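Local coordinates for capsid protein (PDB 3N7X), which forms the icosahedral shell of a shrimp-infecting densovirus, sixty copies building the capsid, and binds calcium ions, at residues 162-166 with 167-171. Numbering follows the deposited sequence.
Sequences LSTKE and TDVTL
Thr164 and Val169 meet across the mouth of the tight loop that leaves strand 161-164. CG1 of Val169 comes up against the Thr164 side chain, 4.0 Å from OG1 and 4.1 Å from CG2, so both branches of the threonine share the contact. With chi1 at 61°, this valine methyl sits between its own backbone N and carbonyl carbon, a position from which it also approaches Glu166 O. That carbonyl accepts a hydrogen bond from Thr164 OG1, 2.6 Å from Glu166 O. The hydroxyl lies above the carbonyl plane, 47° out of it, and the bond links Thr164 to the carbonyl two residues further on. OG1 is also within bonding reach of the carbonyl of Asn321, so its one proton is probably shared or alternates between the two acceptors, while Asn321 ND2 holds the carbonyl of Thr167.

Strand 161-164 runs between strands 179-182 and 322-324 in an antiparallel sheet of the beta-barrel capsid protein, and the loop carries the chain from this sheet into helix 171-176, N-capped by Thr170, whose OG1 is bonded to the backbone N of Lys173. On the outer side of the loop, Asp168 folds its carboxylate back toward Glu166, OD2 resting 3.5 Å from CB. The nearest carboxylate oxygens, Glu166 OE1 and Asp168 OD2, stay 4.6 Å apart; the like charges, both exposed, are probably largely screened by solvent. Trp174 packs on both Thr164 and Val169, and its helix ends at Gln176, a calcium ligand of this protein, though no calcium is bound to this chain there, with its side chain about 8 Å from that of Val169.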
loop_
_atom_site.group_PDB
_atom_site.type_symbol
_atom_site.label_atom_id
_atom_site.label_comp_id
_atom_site.label_asym_id
_atom_site.label_seq_id
_atom_site.Cartn_x
_atom_site.Cartn_y
_atom_site.Cartn_z
ATOM N N LEU A 162 -79.316 -31.715 61.107
ATOM C CA LEU A 162 -79.955 -33.009 60.936
ATOM C C LEU A 162 -79.759 -33.860 62.180
ATOM O O LEU A 162 -78.906 -33.564 63.020
ATOM C CB LEU A 162 -79.364 -33.735 59.730
ATOM C CG LEU A 162 -79.396 -32.972 58.405
ATOM C CD1 LEU A 162 -78.633 -33.770 57.361
ATOM C CD2 LEU A 162 -80.836 -32.724 57.961
ATOM N N SER A 163 -80.559 -34.916 62.289
ATOM C CA SER A 163 -80.467 -35.836 63.415
ATOM C C SER A 163 -80.054 -37.199 62.903
ATOM O O SER A 163 -80.327 -37.546 61.752
ATOM C CB SER A 163 -81.816 -35.977 64.127
ATOM O OG SER A 163 -82.141 -34.810 64.853
ATOM N N THR A 164 -79.384 -37.964 63.755
ATOM C CA THR A 164 -78.967 -39.310 63.398
ATOM C C THR A 164 -80.244 -40.147 63.353
ATOM O O THR A 164 -81.225 -39.813 64.021
ATOM C CB THR A 164 -78.031 -39.878 64.465
ATOM O OG1 THR A 164 -78.556 -39.566 65.760
ATOM C CG2 THR A 164 -76.646 -39.277 64.340
ATOM N N LYS A 165 -80.250 -41.219 62.564
ATOM C CA LYS A 165 -81.436 -42.064 62.489
ATOM C C LYS A 165 -81.734 -42.599 63.891
ATOM O O LYS A 165 -82.885 -42.649 64.319
ATOM C CB LYS A 165 -81.220 -43.221 61.514
ATOM C CG LYS A 165 -82.484 -44.021 61.245
ATOM C CD LYS A 165 -82.222 -45.196 60.319
ATOM C CE LYS A 165 -83.481 -46.014 60.087
ATOM N NZ LYS A 165 -83.218 -47.206 59.226
ATOM N N GLU A 166 -80.688 -42.998 64.603
ATOM C CA GLU A 166 -80.835 -43.484 65.969
ATOM C C GLU A 166 -80.311 -42.378 66.856
ATOM O O GLU A 166 -79.199 -41.896 66.659
ATOM C CB GLU A 166 -80.013 -44.739 66.182
ATOM C CG GLU A 166 -80.389 -45.835 65.239
ATOM C CD GLU A 166 -79.787 -47.147 65.644
ATOM O OE1 GLU A 166 -78.542 -47.208 65.797
ATOM O OE2 GLU A 166 -80.561 -48.116 65.814
ATOM N N THR A 167 -81.093 -41.980 67.843
ATOM C CA THR A 167 -80.675 -40.886 68.706
ATOM C C THR A 167 -79.899 -41.262 69.954
ATOM O O THR A 167 -79.691 -40.434 70.837
ATOM C CB THR A 167 -81.884 -40.061 69.108
ATOM O OG1 THR A 167 -82.930 -40.955 69.513
ATOM C CG2 THR A 167 -82.359 -39.182 67.918
ATOM N N ASP A 168 -79.453 -42.502 70.022
ATOM C CA ASP A 168 -78.700 -42.954 71.176
ATOM C C ASP A 168 -77.307 -43.387 70.748
ATOM O O ASP A 168 -76.674 -44.220 71.406
ATOM C CB ASP A 168 -79.419 -44.129 71.839
ATOM C CG ASP A 168 -79.707 -45.265 70.860
ATOM O OD1 ASP A 168 -79.888 -46.417 71.321
ATOM O OD2 ASP A 168 -79.761 -45.004 69.633
ATOM N N VAL A 169 -76.831 -42.829 69.644
ATOM C CA VAL A 169 -75.512 -43.183 69.144
ATOM C C VAL A 169 -74.399 -42.708 70.094
ATOM O O VAL A 169 -74.482 -41.628 70.674
ATOM C CB VAL A 169 -75.302 -42.603 67.726
ATOM C CG1 VAL A 169 -75.405 -41.094 67.764
ATOM C CG2 VAL A 169 -73.965 -43.052 67.172
ATOM N N THR A 170 -73.367 -43.532 70.254
ATOM C CA THR A 170 -72.245 -43.219 71.138
ATOM C C THR A 170 -70.976 -42.896 70.358
ATOM O O THR A 170 -70.896 -43.149 69.155
ATOM C CB THR A 170 -71.901 -44.413 72.039
ATOM O OG1 THR A 170 -71.371 -45.472 71.230
ATOM C CG2 THR A 170 -73.138 -44.909 72.767
ATOM N N LEU A 171 -69.977 -42.353 71.046
ATOM C CA LEU A 171 -68.718 -42.044 70.391
ATOM C C LEU A 171 -68.108 -43.331 69.831
ATOM O O LEU A 171 -67.536 -43.335 68.737
ATOM C CB LEU A 171 -67.738 -41.398 71.369
ATOM C CG LEU A 171 -66.320 -41.205 70.814
ATOM C CD1 LEU A 171 -66.384 -40.381 69.545
ATOM C CD2 LEU A 171 -65.426 -40.531 71.851
#